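Local coordinates for protein hydrogenase maturation protease (PDB 3PU6) that is of unproven function but probably acts as an endopeptidase that matures hydrogenase, at residues A[56-61]-A[104-109]. Sequence-based numbering, arbitrary orientation.
Sequences PDVIVV and CSKTIF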
ATOM      1  N   PRO A  56       3.170 -15.102   0.261  1.00 42.36           N
ATOM      2  CA  PRO A  56       2.606 -14.467   1.463  1.00 38.54           C
ATOM      3  C   PRO A  56       1.224 -15.008   1.799  1.00 37.38           C
ATOM      4  O   PRO A  56       0.540 -15.500   0.905  1.00 37.75           O
ATOM      5  CB  PRO A  56       2.493 -12.987   1.068  1.00 37.32           C
ATOM      6  CG  PRO A  56       3.355 -12.819  -0.127  1.00 41.12           C
ATOM      7  CD  PRO A  56       3.374 -14.138  -0.836  1.00 41.01           C
ATOM      8  N   ASP A  57       0.833 -14.923   3.070  1.00 36.87           N
ATOM      9  CA  ASP A  57      -0.541 -15.211   3.481  1.00 37.06           C
ATOM     10  C   ASP A  57      -1.383 -13.961   3.260  1.00 37.00           C
ATOM     11  O   ASP A  57      -2.541 -14.035   2.858  1.00 36.97           O
ATOM     12  CB  ASP A  57      -0.614 -15.596   4.961  1.00 36.71           C
ATOM     13  CG  ASP A  57       0.094 -16.903   5.269  1.00 39.23           C
ATOM     14  OD1 ASP A  57      -0.240 -17.928   4.641  1.00 39.92           O
ATOM     15  OD2 ASP A  57       0.974 -16.907   6.164  1.00 40.10           O
ATOM     16  N   VAL A  58      -0.775 -12.813   3.531  1.00 36.15           N
ATOM     17  CA  VAL A  58      -1.432 -11.527   3.401  1.00 35.54           C
ATOM     18  C   VAL A  58      -0.610 -10.509   2.601  1.00 35.38           C
ATOM     19  O   VAL A  58       0.543 -10.240   2.915  1.00 34.88           O
ATOM     20  CB  VAL A  58      -1.675 -10.924   4.780  1.00 34.32           C
ATOM     21  CG1 VAL A  58      -2.334  -9.574   4.650  1.00 34.22           C
ATOM     22  CG2 VAL A  58      -2.509 -11.857   5.603  1.00 36.81           C
ATOM     23  N   ILE A  59      -1.227  -9.926   1.582  1.00 35.30           N
ATOM     24  CA  ILE A  59      -0.649  -8.796   0.869  1.00 34.35           C
ATOM     25  C   ILE A  59      -1.515  -7.551   1.041  1.00 32.63           C
ATOM     26  O   ILE A  59      -2.671  -7.513   0.641  1.00 31.19           O
ATOM     27  CB  ILE A  59      -0.517  -9.057  -0.651  1.00 34.57           C
ATOM     28  CG1 ILE A  59       0.316 -10.306  -0.913  1.00 35.62           C
ATOM     29  CG2 ILE A  59       0.072  -7.837  -1.342  1.00 31.53           C
ATOM     30  CD1 ILE A  59       0.277 -10.760  -2.343  1.00 37.75           C
ATOM     31  N   VAL A  60      -0.937  -6.534   1.649  1.00 32.56           N
ATOM     32  CA  VAL A  60      -1.516  -5.219   1.620  1.00 31.71           C
ATOM     33  C   VAL A  60      -0.767  -4.410   0.573  1.00 32.36           C
ATOM     34  O   VAL A  60       0.463  -4.297   0.620  1.00 31.52           O
ATOM     35  CB  VAL A  60      -1.399  -4.531   2.976  1.00 32.17           C
ATOM     36  CG1 VAL A  60      -1.814  -3.083   2.864  1.00 30.60           C
ATOM     37  CG2 VAL A  60      -2.256  -5.249   3.992  1.00 33.84           C
ATOM     38  N   VAL A  61      -1.522  -3.871  -0.385  1.00 31.89           N
ATOM     39  CA  VAL A  61      -0.977  -3.001  -1.416  1.00 31.28           C
ATOM     40  C   VAL A  61      -1.444  -1.585  -1.124  1.00 29.87           C
ATOM     41  O   VAL A  61      -2.622  -1.314  -1.171  1.00 30.34           O
ATOM     42  CB  VAL A  61      -1.373  -3.476  -2.858  1.00 31.46           C
ATOM     43  CG1 VAL A  61      -2.860  -3.723  -2.975  1.00 31.61           C
ATOM     44  CG2 VAL A  61      -0.916  -2.480  -3.907  1.00 30.92           C
ATOM     45  N   CYS A 104      -2.203 -14.433  -4.061  1.00 41.54           N
ATOM     46  CA  CYS A 104      -2.664 -14.424  -2.675  1.00 40.33           C
ATOM     47  C   CYS A 104      -4.152 -14.149  -2.543  1.00 41.86           C
ATOM     48  O   CYS A 104      -4.665 -13.217  -3.150  1.00 41.61           O
ATOM     49  CB  CYS A 104      -1.929 -13.325  -1.934  1.00 38.28           C
ATOM     50  SG  CYS A 104      -2.179 -13.381  -0.205  1.00 37.74           S
ATOM     51  N   SER A 105      -4.841 -14.938  -1.727  1.00 43.98           N
ATOM     52  CA  SER A 105      -6.275 -14.733  -1.485  1.00 44.01           C
ATOM     53  C   SER A 105      -6.555 -13.488  -0.625  1.00 44.13           C
ATOM     54  O   SER A 105      -7.400 -12.649  -0.981  1.00 43.20           O
ATOM     55  CB  SER A 105      -6.876 -15.967  -0.816  1.00 46.90           C
ATOM     56  OG  SER A 105      -6.252 -16.209   0.434  1.00 49.00           O
ATOM     57  N   LYS A 106      -5.854 -13.379   0.503  1.00 40.45           N
ATOM     58  CA  LYS A 106      -5.890 -12.161   1.299  1.00 39.13           C
ATOM     59  C   LYS A 106      -5.131 -11.002   0.663  1.00 38.17           C
ATOM     60  O   LYS A 106      -4.112 -10.568   1.198  1.00 35.76           O
ATOM     61  CB  LYS A 106      -5.310 -12.389   2.679  1.00 39.23           C
ATOM     62  CG  LYS A 106      -6.325 -12.740   3.728  1.00 44.78           C
ATOM     63  CD  LYS A 106      -7.563 -11.863   3.636  1.00 44.07           C
ATOM     64  CE  LYS A 106      -8.562 -12.271   4.707  1.00 44.49           C
ATOM     65  NZ  LYS A 106      -9.912 -11.724   4.429  1.00 47.46           N
ATOM     66  N   THR A 107      -5.633 -10.493  -0.462  1.00 36.48           N
ATOM     67  CA  THR A 107      -5.142  -9.237  -0.999  1.00 34.80           C
ATOM     68  C   THR A 107      -5.992  -8.069  -0.528  1.00 34.43           C
ATOM     69  O   THR A 107      -7.152  -7.926  -0.906  1.00 34.82           O
ATOM     70  CB  THR A 107      -5.121  -9.205  -2.534  1.00 36.76           C
ATOM     71  OG1 THR A 107      -4.305 -10.275  -3.025  1.00 39.51           O
ATOM     72  CG2 THR A 107      -4.553  -7.866  -3.017  1.00 33.71           C
ATOM     73  N   ILE A 108      -5.385  -7.213   0.272  1.00 32.04           N
ATOM     74  CA  ILE A 108      -6.067  -6.065   0.805  1.00 30.92           C
ATOM     75  C   ILE A 108      -5.555  -4.787   0.166  1.00 29.82           C
ATOM     76  O   ILE A 108      -4.353  -4.572   0.109  1.00 30.19           O
ATOM     77  CB  ILE A 108      -5.880  -6.010   2.337  1.00 31.22           C
ATOM     78  CG1 ILE A 108      -6.644  -7.170   2.989  1.00 31.74           C
ATOM     79  CG2 ILE A 108      -6.322  -4.664   2.888  1.00 30.03           C
ATOM     80  CD1 ILE A 108      -5.974  -7.724   4.193  1.00 32.88           C
ATOM     81  N   PHE A 109      -6.470  -3.940  -0.313  1.00 30.80           N
ATOM     82  CA  PHE A 109      -6.106  -2.606  -0.805  1.00 30.07           C
ATOM     83  C   PHE A 109      -6.187  -1.544   0.288  1.00 29.47           C
ATOM     84  O   PHE A 109      -7.119  -1.536   1.072  1.00 30.60           O
ATOM     85  CB  PHE A 109      -6.945  -2.177  -2.032  1.00 30.16           C
ATOM     86  CG  PHE A 109      -6.557  -0.818  -2.584  1.00 30.48           C
ATOM     87  CD1 PHE A 109      -5.411  -0.657  -3.347  1.00 31.56           C
ATOM     88  CD2 PHE A 109      -7.310   0.310  -2.291  1.00 30.09           C
ATOM     89  CE1 PHE A 109      -5.033   0.612  -3.815  1.00 32.38           C
ATOM     90  CE2 PHE A 109      -6.939   1.572  -2.760  1.00 30.29           C
ATOM     91  CZ  PHE A 109      -5.805   1.723  -3.513  1.00 32.03           C
TER
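Ile59 and Cys104, the first residue beyond helix 94-103, meet through their side chains: CD1 of Ile59 lies 3.4 Å from CB of Cys104, while CG1 of Ile59 lies near both CB and SG. Ile59 holds CG1 anti to its carbonyl carbon (chi1 -57°) and extends the chain to CD1, which carries the methyl back towards the cysteine. An alanine here would lack this arm and would probably leave a gap beside Cys104 CB. The cysteine SG also comes near the carbonyl oxygen of Asp57. Further along, the backbones pair in parallel. Ile59 uses its own N and O toward the same neighbouring strand, bonding Lys106 O (3.0 Å) and Ile108 N (2.8 Å), the residues before and after Thr107; Val61 N then gives to Ile108 O (3.0 Å). On one face Val58, Val60 and Ile108 gather: CG1 of Val58 reaches CD1 of Ile108 at 4.1 Å, and CG2 of Val60 approaches CB of Ile108. On the other, Val61 sets CG1 between its own N and carbonyl carbon (chi1 50°), where it meets CD1 of Phe109 at 4.0 Å. Thr107 OG1 turns back to bond Cys104 O from above the carbonyl plane, tying Thr107 to the residue that follows helix 94-103. The pair forms the middle of a mixed, mainly parallel sheet: strand 5-10 bonds to Val58 and Val60, and strand 73-77 lies beyond 106-114, its Asp77 taking the salt bridge of Lys106 NZ. Helix 128-147 covers Val60 and Ile108 through Leu144, and Leu100 of helix 94-103 packs against Val61 and Thr107 on the other face.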